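Local coordinates for Mgp-operon protein 3 (Mycoplasma pneumoniae, PDB 6RJ1) that probably acts as a cell-surface adhesin that helps this human pathogen attach to host cells, perhaps by recognising sugars, at residues G155-D163 and S523-L533; R472-V480 and K489-E497. All blocks are in the same frame, centred on the assembly; numbering follows the deposited sequence.

Interaction 1. Residues G155-D163 and S523-L533; sequences GSLYKTLQD and SKNSNLKAQGL
Thr160, on helix 157-163, meets Ser526 and Leu528 with different branches. Its OG1 donates to Ser526 O at 2.8 Å, arriving almost head-on to the carbonyl (178° at the oxygen), while its methyl CG2, anti to the backbone N, reaches Leu528. Two further hydrogen bonds join the helix to the irregular segment 523-533. Ser526 OG donates to the anti lone pair of Asp163 OD2 at 2.9 Å, and Ser156 N donates to an in-plane lone pair of Gln531 OE1 at 2.8 Å. The latter depends on the bend of Gln531 at chi2 (-51°), which brings the amide round to the start of the helix as its CG slides past Thr160 OG1. Ser156 is also the N-cap, its OG accepting from Lys159 N. A water donates to Thr160 O and, weakly, to Ser526 OG.

Charge pairing is looser. Lys524 NZ lies 3.5 Å from Asp163 OD2, its chain crossing the aspartate at about a right angle. Asp163 OD1 has a second partner in Lys231, and the ammonium of Lys159 goes to Glu142, leaving its CD against Ser523 O.

Apolar contacts are few: Leu157 CD1 meets Leu533 CD1 at 3.7 Å, and Thr160 CG2 meets Leu528 CG at 3.8 Å, each pair crossing nearly at right angles. Both segments lie against strand 650-654, where Asn527 ND2 bonds to Ile650 O and Thr160 touches Ser652. With bonds at Ser156, Thr160 and Asp163, and a carboxylate shared between two lysines and so probably ionised, the loop is joined to the helix chiefly by polar groups.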
loop_
_atom_site.group_PDB
_atom_site.type_symbol
_atom_site.label_atom_id
_atom_site.label_comp_id
_atom_site.label_asym_id
_atom_site.label_seq_id
_atom_site.Cartn_x
_atom_site.Cartn_y
_atom_site.Cartn_z
ATOM N N GLY A 155 -26.776 -3.877 -4.307
ATOM C CA GLY A 155 -25.521 -4.435 -3.821
ATOM C C GLY A 155 -25.364 -4.361 -2.314
ATOM O O GLY A 155 -25.891 -3.446 -1.672
ATOM N N SER A 156 -24.629 -5.324 -1.739
ATOM C CA SER A 156 -24.411 -5.405 -0.298
ATOM C C SER A 156 -22.951 -5.561 0.108
ATOM O O SER A 156 -22.354 -6.624 -0.100
ATOM C CB SER A 156 -25.254 -6.527 0.302
ATOM O OG SER A 156 -24.939 -6.758 1.665
ATOM N N LEU A 157 -22.401 -4.519 0.749
ATOM C CA LEU A 157 -21.049 -4.528 1.292
ATOM C C LEU A 157 -20.981 -5.535 2.446
ATOM O O LEU A 157 -19.985 -6.244 2.580
ATOM C CB LEU A 157 -20.654 -3.118 1.750
ATOM C CG LEU A 157 -19.303 -2.916 2.467
ATOM C CD1 LEU A 157 -18.114 -3.431 1.643
ATOM C CD2 LEU A 157 -19.097 -1.468 2.782
ATOM N N TYR A 158 -22.068 -5.640 3.232
ATOM C CA TYR A 158 -22.186 -6.592 4.334
ATOM C C TYR A 158 -21.930 -8.036 3.860
ATOM O O TYR A 158 -21.172 -8.768 4.503
ATOM C CB TYR A 158 -23.553 -6.471 5.031
ATOM C CG TYR A 158 -23.688 -7.433 6.190
ATOM C CD1 TYR A 158 -23.073 -7.173 7.410
ATOM C CD2 TYR A 158 -24.367 -8.637 6.046
ATOM C CE1 TYR A 158 -23.150 -8.078 8.466
ATOM C CE2 TYR A 158 -24.457 -9.546 7.097
ATOM C CZ TYR A 158 -23.827 -9.270 8.298
ATOM O OH TYR A 158 -23.878 -10.160 9.332
ATOM N N LYS A 159 -22.543 -8.423 2.727
ATOM C CA LYS A 159 -22.394 -9.753 2.143
ATOM C C LYS A 159 -20.945 -10.044 1.769
ATOM O O LYS A 159 -20.472 -11.152 2.022
ATOM C CB LYS A 159 -23.342 -9.947 0.950
ATOM C CG LYS A 159 -24.789 -10.156 1.365
ATOM C CD LYS A 159 -25.645 -10.661 0.220
ATOM C CE LYS A 159 -27.098 -10.799 0.612
ATOM N NZ LYS A 159 -27.816 -9.497 0.540
ATOM N N THR A 160 -20.228 -9.030 1.226
ATOM C CA THR A 160 -18.810 -9.126 0.847
ATOM C C THR A 160 -17.950 -9.363 2.082
ATOM O O THR A 160 -17.069 -10.222 2.050
ATOM C CB THR A 160 -18.332 -7.838 0.133
ATOM O OG1 THR A 160 -19.222 -7.502 -0.927
ATOM C CG2 THR A 160 -16.890 -7.947 -0.400
ATOM N N LEU A 161 -18.199 -8.589 3.160
ATOM C CA LEU A 161 -17.443 -8.653 4.402
ATOM C C LEU A 161 -17.596 -9.975 5.139
ATOM O O LEU A 161 -16.655 -10.419 5.799
ATOM C CB LEU A 161 -17.774 -7.461 5.303
ATOM C CG LEU A 161 -17.426 -6.074 4.733
ATOM C CD1 LEU A 161 -18.045 -4.978 5.562
ATOM C CD2 LEU A 161 -15.911 -5.876 4.581
ATOM N N GLN A 162 -18.746 -10.634 4.970
ATOM C CA GLN A 162 -19.026 -11.934 5.576
ATOM C C GLN A 162 -18.094 -13.010 5.034
ATOM O O GLN A 162 -17.681 -13.896 5.785
ATOM C CB GLN A 162 -20.475 -12.354 5.329
ATOM C CG GLN A 162 -21.480 -11.626 6.183
ATOM C CD GLN A 162 -22.780 -12.377 6.218
ATOM O OE1 GLN A 162 -23.076 -13.103 7.174
ATOM N NE2 GLN A 162 -23.583 -12.212 5.178
ATOM N N ASP A 163 -17.752 -12.920 3.738
ATOM C CA ASP A 163 -16.895 -13.885 3.057
ATOM C C ASP A 163 -15.498 -13.373 2.763
ATOM O O ASP A 163 -14.667 -14.141 2.277
ATOM C CB ASP A 163 -17.567 -14.364 1.763
ATOM C CG ASP A 163 -18.615 -15.444 1.947
ATOM O OD1 ASP A 163 -18.535 -16.189 2.963
ATOM O OD2 ASP A 163 -19.505 -15.568 1.061
ATOM N N SER A 523 -26.764 -15.268 -3.401
ATOM C CA SER A 523 -26.257 -14.509 -2.249
ATOM C C SER A 523 -24.812 -14.841 -1.854
ATOM O O SER A 523 -24.134 -13.974 -1.291
ATOM C CB SER A 523 -27.186 -14.669 -1.052
ATOM O OG SER A 523 -28.418 -14.022 -1.323
ATOM N N LYS A 524 -24.341 -16.078 -2.158
ATOM C CA LYS A 524 -22.980 -16.506 -1.850
ATOM C C LYS A 524 -21.926 -15.994 -2.860
ATOM O O LYS A 524 -20.725 -16.072 -2.572
ATOM C CB LYS A 524 -22.896 -18.019 -1.644
ATOM C CG LYS A 524 -23.157 -18.400 -0.201
ATOM C CD LYS A 524 -22.301 -19.594 0.224
ATOM C CE LYS A 524 -21.993 -19.588 1.706
ATOM N NZ LYS A 524 -21.276 -18.364 2.186
ATOM N N ASN A 525 -22.378 -15.406 -3.993
ATOM C CA ASN A 525 -21.529 -14.745 -4.983
ATOM C C ASN A 525 -21.438 -13.304 -4.466
ATOM O O ASN A 525 -22.015 -12.371 -5.024
ATOM C CB ASN A 525 -22.154 -14.831 -6.384
ATOM C CG ASN A 525 -21.302 -14.239 -7.483
ATOM O OD1 ASN A 525 -20.131 -14.577 -7.650
ATOM N ND2 ASN A 525 -21.881 -13.345 -8.265
ATOM N N SER A 526 -20.730 -13.160 -3.342
ATOM C CA SER A 526 -20.574 -11.955 -2.540
ATOM C C SER A 526 -19.430 -11.011 -2.938
ATOM O O SER A 526 -19.339 -9.947 -2.334
ATOM C CB SER A 526 -20.443 -12.342 -1.070
ATOM O OG SER A 526 -19.490 -13.379 -0.887
ATOM N N ASN A 527 -18.594 -11.347 -3.955
ATOM C CA ASN A 527 -17.477 -10.493 -4.416
ATOM C C ASN A 527 -17.880 -9.035 -4.688
ATOM O O ASN A 527 -19.032 -8.782 -5.061
ATOM C CB ASN A 527 -16.822 -11.079 -5.662
ATOM C CG ASN A 527 -17.697 -11.025 -6.896
ATOM O OD1 ASN A 527 -17.864 -9.977 -7.531
ATOM N ND2 ASN A 527 -18.258 -12.156 -7.276
ATOM N N LEU A 528 -16.916 -8.098 -4.558
ATOM C CA LEU A 528 -17.108 -6.658 -4.751
ATOM C C LEU A 528 -17.736 -6.241 -6.087
ATOM O O LEU A 528 -18.549 -5.308 -6.091
ATOM C CB LEU A 528 -15.799 -5.898 -4.550
ATOM C CG LEU A 528 -15.248 -5.864 -3.124
ATOM C CD1 LEU A 528 -13.760 -5.949 -3.129
ATOM C CD2 LEU A 528 -15.720 -4.656 -2.365
ATOM N N LYS A 529 -17.371 -6.901 -7.213
ATOM C CA LYS A 529 -17.928 -6.542 -8.527
ATOM C C LYS A 529 -19.436 -6.772 -8.597
ATOM O O LYS A 529 -20.176 -5.895 -9.072
ATOM C CB LYS A 529 -17.209 -7.252 -9.682
ATOM C CG LYS A 529 -17.364 -6.512 -11.003
ATOM C CD LYS A 529 -17.046 -7.375 -12.194
ATOM C CE LYS A 529 -17.217 -6.590 -13.460
ATOM N NZ LYS A 529 -16.942 -7.416 -14.657
ATOM N N ALA A 530 -19.888 -7.936 -8.090
ATOM C CA ALA A 530 -21.297 -8.333 -8.038
ATOM C C ALA A 530 -22.105 -7.379 -7.157
ATOM O O ALA A 530 -23.297 -7.189 -7.408
ATOM C CB ALA A 530 -21.415 -9.752 -7.509
ATOM N N GLN A 531 -21.453 -6.767 -6.137
ATOM C CA GLN A 531 -22.102 -5.831 -5.209
ATOM C C GLN A 531 -22.053 -4.369 -5.694
ATOM O O GLN A 531 -22.603 -3.477 -5.039
ATOM C CB GLN A 531 -21.529 -5.975 -3.785
ATOM C CG GLN A 531 -21.461 -7.415 -3.265
ATOM C CD GLN A 531 -22.748 -8.186 -3.397
ATOM O OE1 GLN A 531 -23.803 -7.768 -2.915
ATOM N NE2 GLN A 531 -22.685 -9.334 -4.063
ATOM N N GLY A 532 -21.416 -4.150 -6.843
ATOM C CA GLY A 532 -21.289 -2.839 -7.466
ATOM C C GLY A 532 -20.312 -1.936 -6.751
ATOM O O GLY A 532 -20.445 -0.714 -6.807
ATOM N N LEU A 533 -19.333 -2.529 -6.068
ATOM C CA LEU A 533 -18.312 -1.787 -5.343
ATOM C C LEU A 533 -17.003 -1.738 -6.146
ATOM O O LEU A 533 -16.864 -2.460 -7.138
ATOM C CB LEU A 533 -18.127 -2.361 -3.929
ATOM C CG LEU A 533 -19.382 -2.320 -3.025
ATOM C CD1 LEU A 533 -19.267 -3.290 -1.887
ATOM C CD2 LEU A 533 -19.685 -0.912 -2.505
HETATM O O HOH W 1 -16.683 -11.606 -0.285
#

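Interaction 2. Residues R472-V480 and K489-E497; sequences RVPSLWYWV and KATWWAKTE
Tyr478 is held between two residues of the neighbouring segment, its ring forming the tightly packed part of this antiparallel hairpin. Over one face lies Thr491 CB, a CH-pi contact 3.9 Å from the ring centroid; over the opposite face comes the indole of Trp493, oblique, with planes at 34°. With CG set between the backbone N and the carbonyl carbon (chi1 63°), the ring reaches across the partner strand, and its OH donates to Thr496 OG1 at 2.7 Å, in the ring plane. That threonine in turn donates to Trp492 O, giving a short chain of hydrogen bonds.

On the face carrying Trp477 and Trp492 the two side chains lie side by side, pointing the same way, and the edge of Trp477 meets the face of Trp492 in an offset edge-to-face pair (centroids 5.5 Å apart, 88°). Ala490 CB sits over the five-membered ring of Trp479, 3.7 Å from its centroid, and also touches Trp477 CD1. The backbone pairs Tyr478 with Thr491 through both N-H...O bonds, and Trp493 N adds a nearly straight one to Leu476 O, 2.9 Å long.

Toward the looser flanks, single waters bridge the segments. One joins Ser475 OG, Trp477 O and Trp493 NE1; another ties Val480 N to Lys489 O, beside partly exposed Lys489, and to Thr491 OG1, which also bonds to Ala707 O. Trp492 NE1 is taken by Tyr138 O and Trp479 NE1 chiefly by Ala135 O. Aromatic rings and small side chains thus make the dense part of a buried hairpin whose indole N-H and hydroxyl groups named here are hydrogen-bonded.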
loop_
_atom_site.group_PDB
_atom_site.type_symbol
_atom_site.label_atom_id
_atom_site.label_comp_id
_atom_site.label_asym_id
_atom_site.label_seq_id
_atom_site.Cartn_x
_atom_site.Cartn_y
_atom_site.Cartn_z
ATOM N N ARG A 472 2.571 -0.449 5.103
ATOM C CA ARG A 472 2.994 -1.831 5.187
ATOM C C ARG A 472 1.857 -2.830 5.355
ATOM O O ARG A 472 2.084 -4.017 5.125
ATOM C CB ARG A 472 4.071 -2.017 6.257
ATOM C CG ARG A 472 5.265 -2.780 5.690
ATOM C CD ARG A 472 6.560 -2.055 5.922
ATOM N NE ARG A 472 7.203 -2.496 7.154
ATOM C CZ ARG A 472 7.261 -1.766 8.260
ATOM N NH1 ARG A 472 7.871 -2.235 9.340
ATOM N NH2 ARG A 472 6.720 -0.553 8.293
ATOM N N VAL A 473 0.637 -2.372 5.724
ATOM C CA VAL A 473 -0.560 -3.226 5.855
ATOM C C VAL A 473 -1.685 -2.569 5.029
ATOM O O VAL A 473 -1.856 -1.352 5.141
ATOM C CB VAL A 473 -0.979 -3.460 7.336
ATOM C CG1 VAL A 473 -2.281 -4.240 7.445
ATOM C CG2 VAL A 473 0.111 -4.162 8.124
ATOM N N PRO A 474 -2.453 -3.334 4.194
ATOM C CA PRO A 474 -3.541 -2.704 3.419
ATOM C C PRO A 474 -4.655 -2.161 4.312
ATOM O O PRO A 474 -4.934 -2.722 5.374
ATOM C CB PRO A 474 -4.032 -3.839 2.514
ATOM C CG PRO A 474 -3.676 -5.081 3.237
ATOM C CD PRO A 474 -2.380 -4.787 3.917
ATOM N N SER A 475 -5.238 -1.027 3.906
ATOM C CA SER A 475 -6.309 -0.359 4.631
ATOM C C SER A 475 -7.555 -0.282 3.756
ATOM O O SER A 475 -7.464 0.054 2.578
ATOM C CB SER A 475 -5.863 1.015 5.121
ATOM O OG SER A 475 -5.516 1.886 4.060
ATOM N N LEU A 476 -8.711 -0.626 4.336
ATOM C CA LEU A 476 -9.996 -0.682 3.659
ATOM C C LEU A 476 -10.828 0.591 3.793
ATOM O O LEU A 476 -11.860 0.732 3.124
ATOM C CB LEU A 476 -10.779 -1.913 4.159
ATOM C CG LEU A 476 -10.516 -3.254 3.447
ATOM C CD1 LEU A 476 -9.103 -3.798 3.726
ATOM C CD2 LEU A 476 -11.511 -4.288 3.888
ATOM N N TRP A 477 -10.388 1.520 4.646
ATOM C CA TRP A 477 -11.114 2.767 4.893
ATOM C C TRP A 477 -10.191 3.936 5.243
ATOM O O TRP A 477 -8.994 3.738 5.469
ATOM C CB TRP A 477 -12.185 2.552 5.979
ATOM C CG TRP A 477 -11.630 1.969 7.243
ATOM C CD1 TRP A 477 -10.924 2.627 8.210
ATOM C CD2 TRP A 477 -11.717 0.600 7.665
ATOM N NE1 TRP A 477 -10.587 1.758 9.222
ATOM C CE2 TRP A 477 -11.050 0.503 8.909
ATOM C CE3 TRP A 477 -12.316 -0.550 7.127
ATOM C CZ2 TRP A 477 -10.953 -0.702 9.612
ATOM C CZ3 TRP A 477 -12.212 -1.747 7.821
ATOM C CH2 TRP A 477 -11.533 -1.816 9.045
ATOM N N TYR A 478 -10.752 5.155 5.278
ATOM C CA TYR A 478 -10.022 6.387 5.596
ATOM C C TYR A 478 -10.964 7.395 6.240
ATOM O O TYR A 478 -12.172 7.300 6.060
ATOM C CB TYR A 478 -9.367 6.978 4.332
ATOM C CG TYR A 478 -10.357 7.403 3.266
ATOM C CD1 TYR A 478 -10.918 6.471 2.396
ATOM C CD2 TYR A 478 -10.718 8.741 3.116
ATOM C CE1 TYR A 478 -11.824 6.856 1.414
ATOM C CE2 TYR A 478 -11.624 9.137 2.135
ATOM C CZ TYR A 478 -12.169 8.191 1.280
ATOM O OH TYR A 478 -13.055 8.575 0.305
ATOM N N TRP A 479 -10.421 8.364 6.966
ATOM C CA TRP A 479 -11.236 9.368 7.641
ATOM C C TRP A 479 -11.156 10.747 7.030
ATOM O O TRP A 479 -10.108 11.143 6.540
ATOM C CB TRP A 479 -10.844 9.463 9.119
ATOM C CG TRP A 479 -11.466 8.406 9.965
ATOM C CD1 TRP A 479 -12.663 8.475 10.613
ATOM C CD2 TRP A 479 -10.924 7.110 10.254
ATOM N NE1 TRP A 479 -12.906 7.297 11.286
ATOM C CE2 TRP A 479 -11.842 6.450 11.103
ATOM C CE3 TRP A 479 -9.745 6.442 9.882
ATOM C CZ2 TRP A 479 -11.620 5.155 11.580
ATOM C CZ3 TRP A 479 -9.527 5.160 10.359
ATOM C CH2 TRP A 479 -10.455 4.529 11.196
ATOM N N VAL A 480 -12.276 11.465 7.064
ATOM C CA VAL A 480 -12.445 12.873 6.721
ATOM C C VAL A 480 -13.357 13.369 7.864
ATOM O O VAL A 480 -14.562 13.072 7.885
ATOM C CB VAL A 480 -13.023 13.184 5.312
ATOM C CG1 VAL A 480 -13.245 14.690 5.145
ATOM C CG2 VAL A 480 -12.122 12.659 4.205
ATOM N N LYS A 489 -17.098 8.785 11.455
ATOM C CA LYS A 489 -17.010 7.452 10.850
ATOM C C LYS A 489 -16.078 7.517 9.655
ATOM O O LYS A 489 -15.942 8.583 9.034
ATOM C CB LYS A 489 -18.387 6.958 10.385
ATOM C CG LYS A 489 -19.351 6.600 11.503
ATOM C CD LYS A 489 -20.763 6.451 10.971
ATOM C CE LYS A 489 -21.731 6.179 12.089
ATOM N NZ LYS A 489 -23.081 5.842 11.581
ATOM N N ALA A 490 -15.431 6.382 9.335
ATOM C CA ALA A 490 -14.534 6.277 8.195
ATOM C C ALA A 490 -15.330 6.092 6.904
ATOM O O ALA A 490 -16.494 5.656 6.929
ATOM C CB ALA A 490 -13.592 5.102 8.393
ATOM N N THR A 491 -14.696 6.423 5.775
ATOM C CA THR A 491 -15.233 6.242 4.426
ATOM C C THR A 491 -14.570 4.988 3.871
ATOM O O THR A 491 -13.355 4.845 3.982
ATOM C CB THR A 491 -14.910 7.456 3.533
ATOM O OG1 THR A 491 -15.226 8.663 4.226
ATOM C CG2 THR A 491 -15.625 7.407 2.181
ATOM N N TRP A 492 -15.362 4.086 3.272
ATOM C CA TRP A 492 -14.854 2.857 2.662
ATOM C C TRP A 492 -14.112 3.177 1.373
ATOM O O TRP A 492 -14.607 3.977 0.576
ATOM C CB TRP A 492 -16.018 1.918 2.330
ATOM C CG TRP A 492 -16.706 1.349 3.527
ATOM C CD1 TRP A 492 -17.866 1.787 4.092
ATOM C CD2 TRP A 492 -16.291 0.210 4.286
ATOM N NE1 TRP A 492 -18.198 0.993 5.163
ATOM C CE2 TRP A 492 -17.243 0.019 5.311
ATOM C CE3 TRP A 492 -15.205 -0.676 4.198
ATOM C CZ2 TRP A 492 -17.147 -1.024 6.237
ATOM C CZ3 TRP A 492 -15.101 -1.699 5.127
ATOM C CH2 TRP A 492 -16.066 -1.868 6.128
ATOM N N TRP A 493 -12.955 2.525 1.140
ATOM C CA TRP A 493 -12.223 2.685 -0.119
ATOM C C TRP A 493 -13.026 2.081 -1.288
ATOM O O TRP A 493 -13.003 2.631 -2.395
ATOM C CB TRP A 493 -10.827 2.063 -0.047
ATOM C CG TRP A 493 -9.783 2.967 0.538
ATOM C CD1 TRP A 493 -9.023 2.727 1.644
ATOM C CD2 TRP A 493 -9.377 4.251 0.039
ATOM N NE1 TRP A 493 -8.162 3.774 1.863
ATOM C CE2 TRP A 493 -8.355 4.724 0.891
ATOM C CE3 TRP A 493 -9.767 5.043 -1.063
ATOM C CZ2 TRP A 493 -7.738 5.969 0.699
ATOM C CZ3 TRP A 493 -9.144 6.265 -1.263
ATOM C CH2 TRP A 493 -8.152 6.726 -0.383
ATOM N N ALA A 494 -13.774 0.983 -1.015
ATOM C CA ALA A 494 -14.639 0.285 -1.972
ATOM C C ALA A 494 -15.789 1.171 -2.450
ATOM O O ALA A 494 -16.400 0.875 -3.477
ATOM C CB ALA A 494 -15.182 -0.999 -1.355
ATOM N N LYS A 495 -16.098 2.238 -1.695
ATOM C CA LYS A 495 -17.142 3.215 -2.027
ATOM C C LYS A 495 -16.509 4.532 -2.540
ATOM O O LYS A 495 -17.221 5.516 -2.747
ATOM C CB LYS A 495 -18.065 3.460 -0.828
ATOM C CG LYS A 495 -19.099 2.366 -0.623
ATOM C CD LYS A 495 -19.828 2.479 0.713
ATOM C CE LYS A 495 -21.006 3.421 0.682
ATOM N NZ LYS A 495 -21.905 3.229 1.856
ATOM N N THR A 496 -15.165 4.538 -2.752
ATOM C CA THR A 496 -14.431 5.683 -3.290
ATOM C C THR A 496 -13.877 5.306 -4.658
ATOM O O THR A 496 -12.858 4.613 -4.759
ATOM C CB THR A 496 -13.363 6.206 -2.318
ATOM O OG1 THR A 496 -13.929 6.371 -1.021
ATOM C CG2 THR A 496 -12.764 7.524 -2.776
ATOM N N GLU A 497 -14.585 5.736 -5.711
ATOM C CA GLU A 497 -14.230 5.503 -7.101
ATOM C C GLU A 497 -13.132 6.492 -7.490
ATOM O O GLU A 497 -13.287 7.704 -7.324
ATOM C CB GLU A 497 -15.468 5.646 -7.998
ATOM C CG GLU A 497 -15.303 5.132 -9.421
ATOM C CD GLU A 497 -16.418 5.588 -10.345
ATOM O OE1 GLU A 497 -16.383 6.756 -10.798
ATOM O OE2 GLU A 497 -17.339 4.778 -10.606
HETATM O O HOH W 2 -6.584 4.296 4.350
HETATM O O HOH W 3 -12.892 -0.753 1.176
HETATM O O HOH W 4 -14.588 9.871 6.833
#

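In the fold
Along the chain the segments run 155-163, 472-480, 489-497 and 523-533, so the hairpin of interaction 2 falls between the two halves of interaction 1. Their centres lie about 17 Å apart, yet they touch: Leu157 CD2 packs 3.5 Å from Trp492 CE2, and Leu533 rests on Ala494 and Lys495. Interaction 2 belongs to the eight-stranded mixed sheet, where strand 487-492 runs between 125-135 and 477-482; interaction 1 lies beside strand 650-654 of the ten-stranded sheet, to which strand 496-498 also belongs. Together they join early and later parts of the chain into one continuous body, consistent with the propeller-like fold suggested by the adhesin family.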